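Local coordinates for coenzyme F420-dependent N(5),N(10)-methenyltetrahydromethanopterin reductase-related protein (Desulfurobacterium thermolithotrophum DSM 11699, PDB 6HUZ) that binds the iron-guanylylpyridinol cofactor and, as a bacterial paralog of [Fe]-hydrogenase, uses tetrahydrofolate derivatives as substrates, at residues M205-V208 with T209-I212; L128-A131 with I132-E135; K222-R225 with D226-T230. All coordinates share one frame; numbering follows the deposited sequence.

Contact 1. Residues M205-V208 with T209-I212; sequences MGIV and TTAI. With GUE (5,10-Methenyltetrahydrofolate), chain C.
The carbonyl of G206 meets T209 and T210 in the opening turn of helix 207-228, where the chain leaves the methenyltetrahydrofolate pocket and enters the long helix at the subunit interface. Hydrogen bonding comes first. G206 O takes T210 N at 2.8 Å, nearly in line with the carbonyl bond, and also T209 OG1 at 2.7 Å, which comes in the carbonyl plane on a lone pair. T209 can reach back because its OG1 sits between the backbone N and the carbonyl carbon (chi1 50°). Two donors thus grip one buried oxygen, and S242 of the second subunit adds its hydroxyl to the cluster, bonding to G206 O and to both threonine hydroxyls. S242 also belongs to a sodium site. Behind this cluster the helix repeats regularly, A211 N bonding to I207 O and I212 N to V208 O.

Apolar contacts form a second group. V208 and I212 lie side by side and point the same way, CG1 of the valine 3.6 Å from CD1 of the isoleucine. I207 turns its CG1 branch anti to the backbone N (chi1 180°), which carries CD1 to 4.1 Å from A211 CB; this branch runs at about a right angle to the side chain of T210.

The ligand makes the third group. The other branch of I207 faces the pterin, CG2 being 3.8 Å from N2 of methenyltetrahydrofolate. M205 reaches along the same molecule with an extended chain, and its SD passes 3.8 Å from C3' of the benzoyl ring.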
loop_
_atom_site.group_PDB
_atom_site.type_symbol
_atom_site.label_atom_id
_atom_site.label_comp_id
_atom_site.label_asym_id
_atom_site.label_seq_id
_atom_site.Cartn_x
_atom_site.Cartn_y
_atom_site.Cartn_z
ATOM N N MET A 205 -7.707 9.177 -10.395
ATOM C CA MET A 205 -8.724 9.025 -9.375
ATOM C C MET A 205 -8.186 8.274 -8.141
ATOM O O MET A 205 -8.702 8.522 -7.055
ATOM C CB MET A 205 -9.958 8.331 -9.944
ATOM C CG MET A 205 -9.645 7.024 -10.609
ATOM S SD MET A 205 -11.204 6.224 -11.019
ATOM C CE MET A 205 -10.569 4.785 -12.105
ATOM N N GLY A 206 -7.154 7.409 -8.296
ATOM C CA GLY A 206 -6.551 6.701 -7.157
ATOM C C GLY A 206 -5.847 7.590 -6.144
ATOM O O GLY A 206 -5.343 7.106 -5.125
ATOM N N ILE A 207 -5.813 8.901 -6.377
ATOM C CA ILE A 207 -5.193 9.807 -5.420
ATOM C C ILE A 207 -5.921 9.634 -4.070
ATOM O O ILE A 207 -5.335 9.890 -3.048
ATOM C CB ILE A 207 -5.226 11.275 -5.901
ATOM C CG1 ILE A 207 -4.576 12.247 -4.877
ATOM C CG2 ILE A 207 -6.664 11.775 -6.270
ATOM C CD1 ILE A 207 -3.101 11.975 -4.473
ATOM N N VAL A 208 -7.200 9.237 -4.071
ATOM C CA VAL A 208 -7.921 9.046 -2.819
ATOM C C VAL A 208 -7.176 7.983 -1.984
ATOM O O VAL A 208 -6.924 8.213 -0.830
ATOM C CB VAL A 208 -9.378 8.622 -3.045
ATOM C CG1 VAL A 208 -10.023 8.172 -1.729
ATOM C CG2 VAL A 208 -10.174 9.770 -3.654
ATOM N N THR A 209 -6.867 6.821 -2.575
ATOM C CA THR A 209 -6.153 5.770 -1.859
ATOM C C THR A 209 -4.710 6.196 -1.602
ATOM O O THR A 209 -4.141 5.918 -0.528
ATOM C CB THR A 209 -6.227 4.463 -2.657
ATOM O OG1 THR A 209 -5.844 4.685 -4.008
ATOM C CG2 THR A 209 -7.614 3.921 -2.701
ATOM N N THR A 210 -4.101 6.860 -2.578
ATOM C CA THR A 210 -2.703 7.294 -2.444
ATOM C C THR A 210 -2.554 8.249 -1.234
ATOM O O THR A 210 -1.744 8.019 -0.338
ATOM C CB THR A 210 -2.206 7.991 -3.738
ATOM O OG1 THR A 210 -2.217 7.068 -4.815
ATOM C CG2 THR A 210 -0.764 8.541 -3.593
ATOM N N ALA A 211 -3.374 9.299 -1.211
ATOM C CA ALA A 211 -3.312 10.284 -0.129
ATOM C C ALA A 211 -3.762 9.725 1.233
ATOM O O ALA A 211 -3.151 10.058 2.205
ATOM C CB ALA A 211 -4.130 11.524 -0.506
ATOM N N ILE A 212 -4.822 8.915 1.305
ATOM C CA ILE A 212 -5.247 8.369 2.593
ATOM C C ILE A 212 -4.132 7.463 3.155
ATOM O O ILE A 212 -3.762 7.596 4.307
ATOM C CB ILE A 212 -6.604 7.621 2.462
ATOM C CG1 ILE A 212 -7.726 8.640 2.219
ATOM C CG2 ILE A 212 -6.865 6.816 3.742
ATOM C CD1 ILE A 212 -9.080 8.029 1.740
HETATM N N1 GUE C . -9.459 13.992 -9.757
HETATM C C2 GUE C . -8.182 13.598 -10.014
HETATM N N3 GUE C . -7.864 12.748 -10.996
HETATM C C4 GUE C . -8.754 12.221 -11.819
HETATM C C6 GUE C . -12.406 13.067 -12.528
HETATM C "C1'" GUE C . -14.070 7.606 -15.517
HETATM C "C2'" GUE C . -13.037 7.404 -14.593
HETATM C "C3'" GUE C . -12.586 8.462 -13.798
HETATM C "C4'" GUE C . -13.145 9.744 -13.929
HETATM C "C5'" GUE C . -14.161 9.940 -14.878
HETATM O O4 GUE C . -8.382 11.445 -12.725
HETATM C C4A GUE C . -10.164 12.625 -11.628
HETATM N N5 GUE C . -11.284 12.162 -12.320
HETATM C C7 GUE C . -12.838 13.418 -11.109
HETATM N N8 GUE C . -11.740 13.940 -10.302
HETATM C C8A GUE C . -10.463 13.546 -10.530
HETATM N N2 GUE C . -7.213 14.080 -9.198
HETATM C C9 GUE C . -13.461 12.077 -13.044
HETATM N N10 GUE C . -12.666 10.861 -13.201
HETATM C "C6'" GUE C . -14.617 8.877 -15.655
HETATM C C11 GUE C . -14.569 6.470 -16.386
HETATM O O11 GUE C . -14.338 5.310 -16.081
HETATM N N GUE C . -15.242 6.765 -17.505
HETATM C CA GUE C . -15.608 5.751 -18.494
HETATM C C GUE C . -15.081 6.092 -19.874
HETATM O OX1 GUE C . -14.889 7.298 -20.178
HETATM O OX2 GUE C . -14.836 5.173 -20.685
HETATM C CB GUE C . -17.120 5.502 -18.521
HETATM C CG GUE C . -17.904 6.333 -17.498
HETATM C CD GUE C . -19.413 6.174 -17.634
HETATM O OE1 GUE C . -20.085 5.995 -16.582
HETATM O OE2 GUE C . -19.931 6.244 -18.781
HETATM C C1 GUE C . -11.493 10.962 -12.702
#

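Contact 2. Residues L128-A131 with I132-E135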
loop_
_atom_site.group_PDB
_atom_site.type_symbol
_atom_site.label_atom_id
_atom_site.label_comp_id
_atom_site.label_asym_id
_atom_site.label_seq_id
_atom_site.Cartn_x
_atom_site.Cartn_y
_atom_site.Cartn_z
ATOM N N LEU A 128 5.132 2.178 -28.355
ATOM C CA LEU A 128 5.615 2.779 -29.595
ATOM C C LEU A 128 7.079 2.520 -29.978
ATOM O O LEU A 128 7.518 3.072 -30.970
ATOM C CB LEU A 128 5.347 4.292 -29.541
ATOM C CG LEU A 128 3.868 4.689 -29.513
ATOM C CD1 LEU A 128 3.721 6.167 -29.259
ATOM C CD2 LEU A 128 3.159 4.308 -30.818
ATOM N N GLN A 129 7.825 1.682 -29.255
ATOM C CA GLN A 129 9.233 1.452 -29.618
ATOM C C GLN A 129 9.493 0.999 -31.055
ATOM O O GLN A 129 10.382 1.555 -31.697
ATOM C CB GLN A 129 9.910 0.482 -28.624
ATOM C CG GLN A 129 10.141 1.103 -27.243
ATOM C CD GLN A 129 10.978 2.367 -27.280
ATOM O OE1 GLN A 129 12.113 2.380 -27.761
ATOM N NE2 GLN A 129 10.444 3.457 -26.771
ATOM N N ASN A 130 8.767 0.008 -31.585
ATOM C CA ASN A 130 9.061 -0.398 -32.952
ATOM C C ASN A 130 8.665 0.687 -33.977
ATOM O O ASN A 130 9.337 0.849 -34.992
ATOM C CB ASN A 130 8.387 -1.727 -33.279
ATOM C CG ASN A 130 8.918 -2.332 -34.551
ATOM O OD1 ASN A 130 10.143 -2.431 -34.766
ATOM N ND2 ASN A 130 8.011 -2.740 -35.431
ATOM N N ALA A 131 7.590 1.425 -33.705
ATOM C CA ALA A 131 7.138 2.490 -34.609
ATOM C C ALA A 131 8.210 3.598 -34.638
ATOM O O ALA A 131 8.508 4.122 -35.698
ATOM C CB ALA A 131 5.801 3.040 -34.131
ATOM N N ILE A 132 8.800 3.923 -33.489
ATOM C CA ILE A 132 9.855 4.940 -33.396
ATOM C C ILE A 132 11.043 4.446 -34.222
ATOM O O ILE A 132 11.545 5.190 -35.053
ATOM C CB ILE A 132 10.254 5.227 -31.936
ATOM C CG1 ILE A 132 9.130 5.966 -31.176
ATOM C CG2 ILE A 132 11.556 6.003 -31.867
ATOM C CD1 ILE A 132 9.138 5.710 -29.551
ATOM N N PHE A 133 11.503 3.193 -34.009
ATOM C CA PHE A 133 12.624 2.682 -34.814
ATOM C C PHE A 133 12.331 2.792 -36.317
ATOM O O PHE A 133 13.164 3.294 -37.066
ATOM C CB PHE A 133 12.940 1.219 -34.482
ATOM C CG PHE A 133 13.945 0.573 -35.415
ATOM C CD1 PHE A 133 15.287 0.913 -35.355
ATOM C CD2 PHE A 133 13.556 -0.415 -36.303
ATOM C CE1 PHE A 133 16.213 0.295 -36.188
ATOM C CE2 PHE A 133 14.481 -1.011 -37.162
ATOM C CZ PHE A 133 15.800 -0.638 -37.112
ATOM N N LEU A 134 11.160 2.308 -36.754
ATOM C CA LEU A 134 10.772 2.325 -38.168
ATOM C C LEU A 134 10.630 3.705 -38.789
ATOM O O LEU A 134 11.038 3.890 -39.929
ATOM C CB LEU A 134 9.454 1.571 -38.355
ATOM C CG LEU A 134 9.533 0.066 -38.193
ATOM C CD1 LEU A 134 8.144 -0.555 -38.268
ATOM C CD2 LEU A 134 10.433 -0.526 -39.250
ATOM N N GLU A 135 10.053 4.668 -38.063
ATOM C CA GLU A 135 9.852 6.024 -38.603
ATOM C C GLU A 135 11.011 6.973 -38.283
ATOM O O GLU A 135 10.933 8.152 -38.623
ATOM C CB GLU A 135 8.530 6.596 -38.047
ATOM C CG GLU A 135 7.305 5.731 -38.336
ATOM C CD GLU A 135 6.848 5.742 -39.786
ATOM O OE1 GLU A 135 6.009 4.890 -40.158
ATOM O OE2 GLU A 135 7.331 6.604 -40.554
#
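I132 N bonds to L128 O at 3.0 Å with the carbonyl pointing almost straight at it, and this starts a regular alpha-helical ladder. F133 N to Q129 O, L134 N to N130 O and E135 N to A131 O follow, the last two at 2.9 Å, each donor tilted a little over 20° from its carbonyl plane. L128 holds the N-cap position of helix 129-135 and is at the same time the first residue to leave the helical conformation of helix 121-127, so the chain changes from one helix to the next at this residue.

Among the side chains, I132 does most of the work. Its CG1 stands anti to the carbonyl carbon, beside the backbone N (chi1 -70°), and the branch runs back along the preceding turn: CD1 lies 4.0 Å from L128 CB and 3.8 Å from Q129 NE2. The Q129 side chain, bent at chi2, crosses that of I132 obliquely, while its NE2 is hydrogen-bonded to N125 O in the helix before. L128 and I132 both rest on F142 of strand 141-144, and L128 also touches A100 and E101 of helix 95-103. An alanine in place of I132 is likely to leave a gap beside L128 CB and over F142, and the bent Q129 side chain without the methyl it lies against.

On the more exposed flank, N130 swings its amide towards L134, ND2 approaching CD1 at 3.6 Å. L128 and I132 thus turn inward onto strand 141-144, while Q129, N130, F133 and L134 lie on the exposed side. Together with helix 121-127, helix 129-135 forms the connection between the parallel strands 112-115 and 141-144, a beta-alpha-beta crossover at the edge of the Rossmann-like N-terminal domain.

Contact 3. Residues K222-R225 with D226-T230; sequences KVSR and DILKT. With GUE (5,10-Methenyltetrahydrofolate), chain B.
V223 O accepts from both I227 N (2.8 Å) and L228 N (3.1 Å), the signature of a helix widening into a pi-type turn before K229, with its positive phi, ends it. One residue on, S224 O takes T230 N at 3.2 Å, with a further, weak bond from K229 N, which ties the first residues beyond the helix to its last turn.

R225 and D226, neighbours in sequence, lie side by side and form a side-on salt bridge: NE reaches OD1 at 2.7 Å and NH2 reaches OD2 at 3.1 Å. The two bonds differ in kind. OD2 is met on its syn side by a nearly straight N-H (172°), whereas NE approaches OD1 from above the carboxylate plane, and the two flat groups are turned 29° against each other. A bend at chi3 of R225 (73°) brings the guanidinium edge round to the acid. With two nitrogens held here, NH1 reaches the second subunit, in a salt bridge with E300 and a hydrogen bond to T297 O.

All this takes place at the C-terminal end of helix 207-228, which contributes to a methenyltetrahydrofolate site built from both subunits: S270 O and S273 O of this chain bind the ligand together with G203 O and K17 of the second subunit. L228 places CD2 3.7 Å from C9 of the ligand. T230 faces two ways. Its CG2 packs against S224 CB at 3.6 Å, beside a serine hydroxyl already bonded to Y220 O, while OG1 donates to O11 of the ligand's benzoyl carbonyl at 2.6 Å.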
loop_
_atom_site.group_PDB
_atom_site.type_symbol
_atom_site.label_atom_id
_atom_site.label_comp_id
_atom_site.label_asym_id
_atom_site.label_seq_id
_atom_site.Cartn_x
_atom_site.Cartn_y
_atom_site.Cartn_z
ATOM N N LYS A 222 4.163 9.225 13.355
ATOM C CA LYS A 222 4.132 10.142 14.528
ATOM C C LYS A 222 3.801 9.383 15.833
ATOM O O LYS A 222 4.408 9.656 16.867
ATOM C CB LYS A 222 3.133 11.284 14.291
ATOM C CG LYS A 222 3.687 12.379 13.375
ATOM C CD LYS A 222 2.612 13.008 12.514
ATOM C CE LYS A 222 1.524 13.686 13.302
ATOM N NZ LYS A 222 0.202 13.507 12.658
ATOM N N VAL A 223 2.848 8.423 15.791
ATOM C CA VAL A 223 2.511 7.636 16.992
ATOM C C VAL A 223 3.741 6.817 17.383
ATOM O O VAL A 223 4.080 6.727 18.552
ATOM C CB VAL A 223 1.309 6.693 16.749
ATOM C CG1 VAL A 223 1.096 5.762 17.951
ATOM C CG2 VAL A 223 0.043 7.486 16.471
ATOM N N SER A 224 4.415 6.204 16.403
ATOM C CA SER A 224 5.624 5.395 16.658
ATOM C C SER A 224 6.776 6.202 17.276
ATOM O O SER A 224 7.405 5.747 18.223
ATOM C CB SER A 224 6.115 4.767 15.355
ATOM O OG SER A 224 5.190 3.764 14.980
ATOM N N ARG A 225 7.045 7.380 16.729
ATOM C CA ARG A 225 8.109 8.282 17.176
ATOM C C ARG A 225 7.833 8.855 18.561
ATOM O O ARG A 225 8.722 8.857 19.422
ATOM C CB ARG A 225 8.237 9.454 16.148
ATOM C CG ARG A 225 9.142 10.656 16.532
ATOM C CD ARG A 225 8.883 11.911 15.653
ATOM N NE ARG A 225 7.612 12.577 15.976
ATOM C CZ ARG A 225 7.025 13.529 15.251
ATOM N NH1 ARG A 225 7.590 13.964 14.133
ATOM N NH2 ARG A 225 5.864 14.050 15.639
ATOM N N ASP A 226 6.612 9.357 18.778
ATOM C CA ASP A 226 6.242 10.008 20.045
ATOM C C ASP A 226 5.651 9.166 21.148
ATOM O O ASP A 226 5.896 9.492 22.289
ATOM C CB ASP A 226 5.207 11.110 19.811
ATOM C CG ASP A 226 5.606 12.177 18.831
ATOM O OD1 ASP A 226 6.827 12.343 18.599
ATOM O OD2 ASP A 226 4.700 12.843 18.284
ATOM N N ILE A 227 4.824 8.160 20.839
ATOM C CA ILE A 227 4.177 7.391 21.890
ATOM C C ILE A 227 4.802 6.021 22.117
ATOM O O ILE A 227 5.112 5.704 23.257
ATOM C CB ILE A 227 2.653 7.325 21.580
ATOM C CG1 ILE A 227 2.064 8.765 21.470
ATOM C CG2 ILE A 227 1.950 6.546 22.649
ATOM C CD1 ILE A 227 0.653 8.875 20.956
ATOM N N LEU A 228 4.986 5.203 21.071
ATOM C CA LEU A 228 5.590 3.889 21.279
ATOM C C LEU A 228 7.086 4.010 21.561
ATOM O O LEU A 228 7.647 3.169 22.265
ATOM C CB LEU A 228 5.397 3.020 20.040
ATOM C CG LEU A 228 3.936 2.683 19.748
ATOM C CD1 LEU A 228 3.840 1.805 18.519
ATOM C CD2 LEU A 228 3.305 1.997 20.974
ATOM N N LYS A 229 7.726 5.043 20.994
ATOM C CA LYS A 229 9.171 5.278 21.141
ATOM C C LYS A 229 9.966 4.077 20.537
ATOM O O LYS A 229 10.953 3.592 21.102
ATOM C CB LYS A 229 9.543 5.615 22.591
ATOM C CG LYS A 229 9.132 7.053 22.957
ATOM C CD LYS A 229 8.819 7.210 24.445
ATOM C CE LYS A 229 8.512 8.637 24.827
ATOM N NZ LYS A 229 8.097 8.746 26.255
ATOM N N THR A 230 9.482 3.609 19.370
ATOM C CA THR A 230 10.073 2.480 18.627
ATOM C C THR A 230 11.082 3.006 17.587
ATOM O O THR A 230 11.119 4.212 17.362
ATOM C CB THR A 230 8.967 1.568 18.037
ATOM O OG1 THR A 230 9.582 0.364 17.573
ATOM C CG2 THR A 230 8.193 2.217 16.894
HETATM N N1 GUE B . -1.532 -2.897 19.227
HETATM C C2 GUE B . -1.436 -3.890 18.302
HETATM N N3 GUE B . -0.289 -4.518 18.021
HETATM C C4 GUE B . 0.855 -4.248 18.625
HETATM C C6 GUE B . 1.686 -2.246 21.765
HETATM C "C1'" GUE B . 8.003 -1.482 20.745
HETATM C "C2'" GUE B . 7.289 -1.602 19.546
HETATM C "C3'" GUE B . 5.895 -1.707 19.564
HETATM C "C4'" GUE B . 5.193 -1.717 20.780
HETATM C "C5'" GUE B . 5.923 -1.624 21.977
HETATM O O4 GUE B . 1.885 -4.887 18.323
HETATM C C4A GUE B . 0.829 -3.203 19.671
HETATM N N5 GUE B . 1.908 -2.698 20.398
HETATM C C7 GUE B . 0.663 -1.129 21.600
HETATM N N8 GUE B . -0.525 -1.559 20.871
HETATM C C8A GUE B . -0.447 -2.533 19.930
HETATM N N2 GUE B . -2.565 -4.211 17.623
HETATM C C9 GUE B . 3.023 -1.540 22.038
HETATM N N10 GUE B . 3.790 -1.901 20.849
HETATM C "C6'" GUE B . 7.311 -1.501 21.951
HETATM C C11 GUE B . 9.513 -1.366 20.742
HETATM O O11 GUE B . 10.107 -1.039 19.726
HETATM N N GUE B . 10.181 -1.657 21.865
HETATM C CA GUE B . 11.641 -1.746 21.912
HETATM C C GUE B . 12.107 -3.090 22.436
HETATM O OX1 GUE B . 11.362 -3.738 23.217
HETATM O OX2 GUE B . 13.218 -3.540 22.079
HETATM C CB GUE B . 12.257 -0.593 22.712
HETATM C CG GUE B . 11.227 0.407 23.252
HETATM C CD GUE B . 11.844 1.466 24.156
HETATM O OE1 GUE B . 11.504 2.667 23.977
HETATM O OE2 GUE B . 12.652 1.104 25.053
HETATM C C1 GUE B . 3.081 -2.471 19.950
#

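In the fold
Along the chain, contact 2 comes first, in the N-terminal Rossmann-like domain that carries the iron cofactor, followed by contact 1 and then contact 3. The last two mark the start and the end of the same helix, 207-228, with centres 25 Å apart and nearest atoms about 11 Å apart. Contact 2 stands apart, its centre 35 Å from contact 1 and 53 Å from contact 3, on the other side of the chain's centre from the latter. In the dimer the two helix ends work together across subunits: the methenyltetrahydrofolate beside M205 and I207 of one copy is hydrogen-bonded by T230 of the other, so each site is built from both chains.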